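Local coordinates for nicastrin (Dictyostelium purpureum, PDB 4R12), which probably serves as an essential, putatively substrate-recruiting subunit of gamma-secretase, the complex that cleaves membrane proteins such as Notch receptors within the membrane, at residues Asp451-Phe454 with Ile455-Tyr459; Leu504-Arg507 with Leu508-Ile512. All coordinates share one frame; numbering follows the deposited sequence.

Contact 1 (Asp451-Phe454 with Ile455-Tyr459); sequences DKNF and INILY
The N-terminal turn of helix 452-463 opens with an aspartate N-cap, and two hydrogen bonds tie D451 to the residues that follow. Its carboxylate atom OD1 accepts from F454 N at 3.0 Å, met from above the carboxylate plane, while its backbone O accepts from I455 N. The i to i+4 bonding continues along the turn: N456 N donates to K452 O and, at 2.9 Å, L458 N donates to F454 O. Between them, I457 N is shared by N453 O, at 3.3 Å, and, weakly, F454 O. Side chains follow the same spacing. F454 and L458 both carry CG anti to the backbone N (chi1 -179° and -171°), and this shared torsion sends them the same way, the leucine lying along the ring with its CD2 3.7 Å from F454 CE2. Replacing F454 by an alanine would probably open a gap beside L458 CD2 and leave L508 and I512 of helix 500-512 without the ring they pack on. On the outer side, N453 ND2 rests 3.7 Å from I457 CD1. Around the turn, helix 234-252 meets D451, F454 and I455, helix 427-441 flanks K452 and I455, and helix 500-512 packs against F454 and L458.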
loop_
_atom_site.group_PDB
_atom_site.type_symbol
_atom_site.label_atom_id
_atom_site.label_comp_id
_atom_site.label_asym_id
_atom_site.label_seq_id
_atom_site.Cartn_x
_atom_site.Cartn_y
_atom_site.Cartn_z
ATOM N N ASP A 451 0.761 18.475 15.716
ATOM C CA ASP A 451 -0.398 18.025 16.461
ATOM C C ASP A 451 -0.091 16.647 17.043
ATOM O O ASP A 451 -0.330 15.622 16.407
ATOM C CB ASP A 451 -1.632 18.010 15.553
ATOM C CG ASP A 451 -2.923 17.753 16.313
ATOM O OD1 ASP A 451 -2.879 17.081 17.358
ATOM O OD2 ASP A 451 -3.982 18.211 15.849
ATOM N N LYS A 452 0.429 16.637 18.267
ATOM C CA LYS A 452 0.890 15.398 18.887
ATOM C C LYS A 452 -0.273 14.489 19.244
ATOM O O LYS A 452 -0.136 13.283 19.182
ATOM C CB LYS A 452 1.729 15.695 20.129
ATOM C CG LYS A 452 3.110 16.271 19.792
ATOM C CD LYS A 452 3.946 16.500 21.048
ATOM C CE LYS A 452 5.317 17.090 20.685
ATOM N NZ LYS A 452 6.123 17.379 21.892
ATOM N N ASN A 453 -1.413 15.069 19.614
ATOM C CA ASN A 453 -2.583 14.247 19.938
ATOM C C ASN A 453 -2.978 13.414 18.716
ATOM O O ASN A 453 -3.224 12.213 18.814
ATOM C CB ASN A 453 -3.765 15.114 20.398
ATOM C CG ASN A 453 -4.967 14.275 20.854
ATOM O OD1 ASN A 453 -5.001 13.786 21.986
ATOM N ND2 ASN A 453 -5.947 14.109 19.974
ATOM N N PHE A 454 -3.019 14.061 17.558
ATOM C CA PHE A 454 -3.339 13.393 16.301
ATOM C C PHE A 454 -2.290 12.327 15.911
ATOM O O PHE A 454 -2.642 11.195 15.525
ATOM C CB PHE A 454 -3.473 14.449 15.197
ATOM C CG PHE A 454 -3.815 13.896 13.846
ATOM C CD1 PHE A 454 -5.140 13.721 13.469
ATOM C CD2 PHE A 454 -2.808 13.586 12.927
ATOM C CE1 PHE A 454 -5.455 13.229 12.213
ATOM C CE2 PHE A 454 -3.119 13.094 11.675
ATOM C CZ PHE A 454 -4.443 12.921 11.309
ATOM N N ILE A 455 -1.014 12.684 16.010
ATOM C CA ILE A 455 0.089 11.747 15.726
ATOM C C ILE A 455 -0.049 10.481 16.586
ATOM O O ILE A 455 0.022 9.348 16.085
ATOM C CB ILE A 455 1.497 12.425 15.977
ATOM C CG1 ILE A 455 1.781 13.501 14.916
ATOM C CG2 ILE A 455 2.620 11.386 15.986
ATOM C CD1 ILE A 455 2.947 14.470 15.276
ATOM N N ASN A 456 -0.297 10.671 17.872
ATOM C CA ASN A 456 -0.342 9.549 18.809
ATOM C C ASN A 456 -1.541 8.623 18.598
ATOM O O ASN A 456 -1.518 7.461 19.008
ATOM C CB ASN A 456 -0.334 10.066 20.246
ATOM C CG ASN A 456 0.972 10.744 20.610
ATOM O OD1 ASN A 456 1.996 10.522 19.964
ATOM N ND2 ASN A 456 0.940 11.581 21.645
ATOM N N ILE A 457 -2.584 9.133 17.969
ATOM C CA ILE A 457 -3.716 8.288 17.593
ATOM C C ILE A 457 -3.459 7.586 16.259
ATOM O O ILE A 457 -3.645 6.359 16.132
ATOM C CB ILE A 457 -5.017 9.112 17.488
ATOM C CG1 ILE A 457 -5.493 9.530 18.884
ATOM C CG2 ILE A 457 -6.119 8.301 16.780
ATOM C CD1 ILE A 457 -6.549 10.611 18.826
ATOM N N LEU A 458 -3.010 8.355 15.269
ATOM C CA LEU A 458 -2.911 7.830 13.906
ATOM C C LEU A 458 -1.777 6.820 13.731
ATOM O O LEU A 458 -1.920 5.850 12.982
ATOM C CB LEU A 458 -2.733 8.966 12.901
ATOM C CG LEU A 458 -2.845 8.493 11.446
ATOM C CD1 LEU A 458 -4.207 7.940 11.174
ATOM C CD2 LEU A 458 -2.556 9.627 10.470
ATOM N N TYR A 459 -0.652 7.036 14.410
ATOM C CA TYR A 459 0.510 6.168 14.207
ATOM C C TYR A 459 0.209 4.691 14.555
ATOM O O TYR A 459 0.355 3.815 13.687
ATOM C CB TYR A 459 1.703 6.700 15.004
ATOM C CG TYR A 459 2.935 5.851 14.897
ATOM C CD1 TYR A 459 3.605 5.714 13.684
ATOM C CD2 TYR A 459 3.443 5.198 16.003
ATOM C CE1 TYR A 459 4.769 4.932 13.584
ATOM C CE2 TYR A 459 4.597 4.418 15.913
ATOM C CZ TYR A 459 5.250 4.296 14.701
ATOM O OH TYR A 459 6.392 3.517 14.627
#

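Contact 2 (Leu504-Arg507 with Leu508-Ile512); sequences LIHR and LLYSI
The ring planes of H506 and Y510, one helical turn apart, stand nearly at right angles, but the approach is loose, imidazole NE2 of H506 lying 4.4 Å from Y510 CD2. Each ring has its CG anti to the backbone N, yet the tyrosine ring leads away from the preceding turn, and its OH is hydrogen-bonded to the carbonyl O of V539. What joins the two residues firmly is the backbone, Y510 N donating to H506 O at 2.9 Å. The same pattern runs through helix 500-512, with L508 N bonded to L504 O at 2.8 Å and L509 N to I505 O. The bond from S511 N to R507 O is longer, at 3.1 Å. R507 starts with CG beside its own backbone N (chi1 -60°) and then bends twice, which carries the guanidinium group off the helix. There NH2 donates to C533 O, the group makes a cation-pi contact with Y534, and NE donates to L472 O of a separate loop. R507 and Y510 thus tie the helix to the segment that carries the C522-C533 and C528-C538 disulfides and the calcium site. The remaining side chains meet other elements: L504 and I505 touch F462 of helix 452-463, L508, L509 and I512 pack on helix 234-252, and I505, H506 and L509 lie against strand 192-203.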
loop_
_atom_site.group_PDB
_atom_site.type_symbol
_atom_site.label_atom_id
_atom_site.label_comp_id
_atom_site.label_asym_id
_atom_site.label_seq_id
_atom_site.Cartn_x
_atom_site.Cartn_y
_atom_site.Cartn_z
ATOM N N LEU A 504 -11.169 5.357 4.745
ATOM C CA LEU A 504 -10.709 6.066 5.948
ATOM C C LEU A 504 -9.732 7.194 5.614
ATOM O O LEU A 504 -9.893 8.333 6.093
ATOM C CB LEU A 504 -10.061 5.091 6.940
ATOM C CG LEU A 504 -9.475 5.702 8.221
ATOM C CD1 LEU A 504 -10.502 6.581 8.948
ATOM C CD2 LEU A 504 -8.966 4.622 9.159
ATOM N N ILE A 505 -8.708 6.896 4.810
ATOM C CA ILE A 505 -7.771 7.948 4.405
ATOM C C ILE A 505 -8.533 9.093 3.713
ATOM O O ILE A 505 -8.310 10.267 4.009
ATOM C CB ILE A 505 -6.657 7.407 3.475
ATOM C CG1 ILE A 505 -5.715 6.467 4.241
ATOM C CG2 ILE A 505 -5.853 8.535 2.872
ATOM C CD1 ILE A 505 -4.716 5.735 3.325
ATOM N N HIS A 506 -9.451 8.749 2.819
ATOM C CA HIS A 506 -10.259 9.765 2.137
ATOM C C HIS A 506 -11.066 10.635 3.128
ATOM O O HIS A 506 -10.993 11.861 3.095
ATOM C CB HIS A 506 -11.206 9.088 1.139
ATOM C CG HIS A 506 -12.157 10.027 0.465
ATOM N ND1 HIS A 506 -13.464 9.685 0.194
ATOM C CD2 HIS A 506 -11.988 11.282 -0.020
ATOM C CE1 HIS A 506 -14.066 10.697 -0.416
ATOM N NE2 HIS A 506 -13.191 11.675 -0.556
ATOM N N ARG A 507 -11.835 10.000 3.993
ATOM C CA ARG A 507 -12.708 10.756 4.896
ATOM C C ARG A 507 -11.905 11.562 5.924
ATOM O O ARG A 507 -12.303 12.674 6.308
ATOM C CB ARG A 507 -13.678 9.823 5.604
ATOM C CG ARG A 507 -14.611 9.018 4.699
ATOM C CD ARG A 507 -15.928 9.715 4.425
ATOM N NE ARG A 507 -16.698 9.980 5.643
ATOM C CZ ARG A 507 -17.812 10.706 5.664
ATOM N NH1 ARG A 507 -18.269 11.231 4.533
ATOM N NH2 ARG A 507 -18.469 10.914 6.806
ATOM N N LEU A 508 -10.773 11.017 6.361
ATOM C CA LEU A 508 -9.917 11.724 7.306
ATOM C C LEU A 508 -9.237 12.938 6.648
ATOM O O LEU A 508 -9.257 14.039 7.198
ATOM C CB LEU A 508 -8.871 10.765 7.895
ATOM C CG LEU A 508 -7.878 11.371 8.885
ATOM C CD1 LEU A 508 -8.618 11.923 10.133
ATOM C CD2 LEU A 508 -6.801 10.339 9.275
ATOM N N LEU A 509 -8.661 12.740 5.463
ATOM C CA LEU A 509 -8.007 13.828 4.724
ATOM C C LEU A 509 -9.013 14.929 4.385
ATOM O O LEU A 509 -8.721 16.112 4.533
ATOM C CB LEU A 509 -7.358 13.305 3.433
ATOM C CG LEU A 509 -6.623 14.309 2.528
ATOM C CD1 LEU A 509 -5.528 15.020 3.304
ATOM C CD2 LEU A 509 -6.024 13.619 1.312
ATOM N N TYR A 510 -10.183 14.516 3.904
ATOM C CA TYR A 510 -11.266 15.447 3.588
ATOM C C TYR A 510 -11.593 16.309 4.815
ATOM O O TYR A 510 -11.692 17.532 4.724
ATOM C CB TYR A 510 -12.507 14.673 3.120
ATOM C CG TYR A 510 -13.623 15.532 2.550
ATOM C CD1 TYR A 510 -14.496 16.234 3.388
ATOM C CD2 TYR A 510 -13.811 15.637 1.170
ATOM C CE1 TYR A 510 -15.514 17.024 2.862
ATOM C CE2 TYR A 510 -14.827 16.425 0.637
ATOM C CZ TYR A 510 -15.676 17.112 1.487
ATOM O OH TYR A 510 -16.685 17.894 0.966
ATOM N N SER A 511 -11.736 15.664 5.969
ATOM C CA SER A 511 -12.092 16.368 7.191
ATOM C C SER A 511 -10.997 17.332 7.665
ATOM O O SER A 511 -11.292 18.470 8.035
ATOM C CB SER A 511 -12.413 15.357 8.302
ATOM O OG SER A 511 -12.691 16.034 9.509
ATOM N N ILE A 512 -9.738 16.888 7.647
ATOM C CA ILE A 512 -8.659 17.714 8.194
ATOM C C ILE A 512 -8.479 18.993 7.379
ATOM O O ILE A 512 -8.109 20.043 7.902
ATOM C CB ILE A 512 -7.327 16.951 8.213
ATOM C CG1 ILE A 512 -7.342 15.881 9.293
ATOM C CG2 ILE A 512 -6.158 17.894 8.481
ATOM C CD1 ILE A 512 -6.126 14.944 9.102
#

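How the contacts relate
Contact 1 comes first along the chain, at the start of helix 452-463, and contact 2 follows in the C-terminal half of helix 500-512; their centres are about 15 Å apart, on the same side of the chain's centre. The two helices touch directly: F454 CZ comes within 3.4 Å of I512 CD1, and L458 CD1 stands 4.0 Å from L508 CD2. Helix 234-252 borders both contacts, so the three helices meet in one packing region, apolar where F454 and L458 touch L508 and I512. Contact 2 also reaches strand 192-203 and the calcium-binding region, linking this packing region to further parts of the extracellular domain.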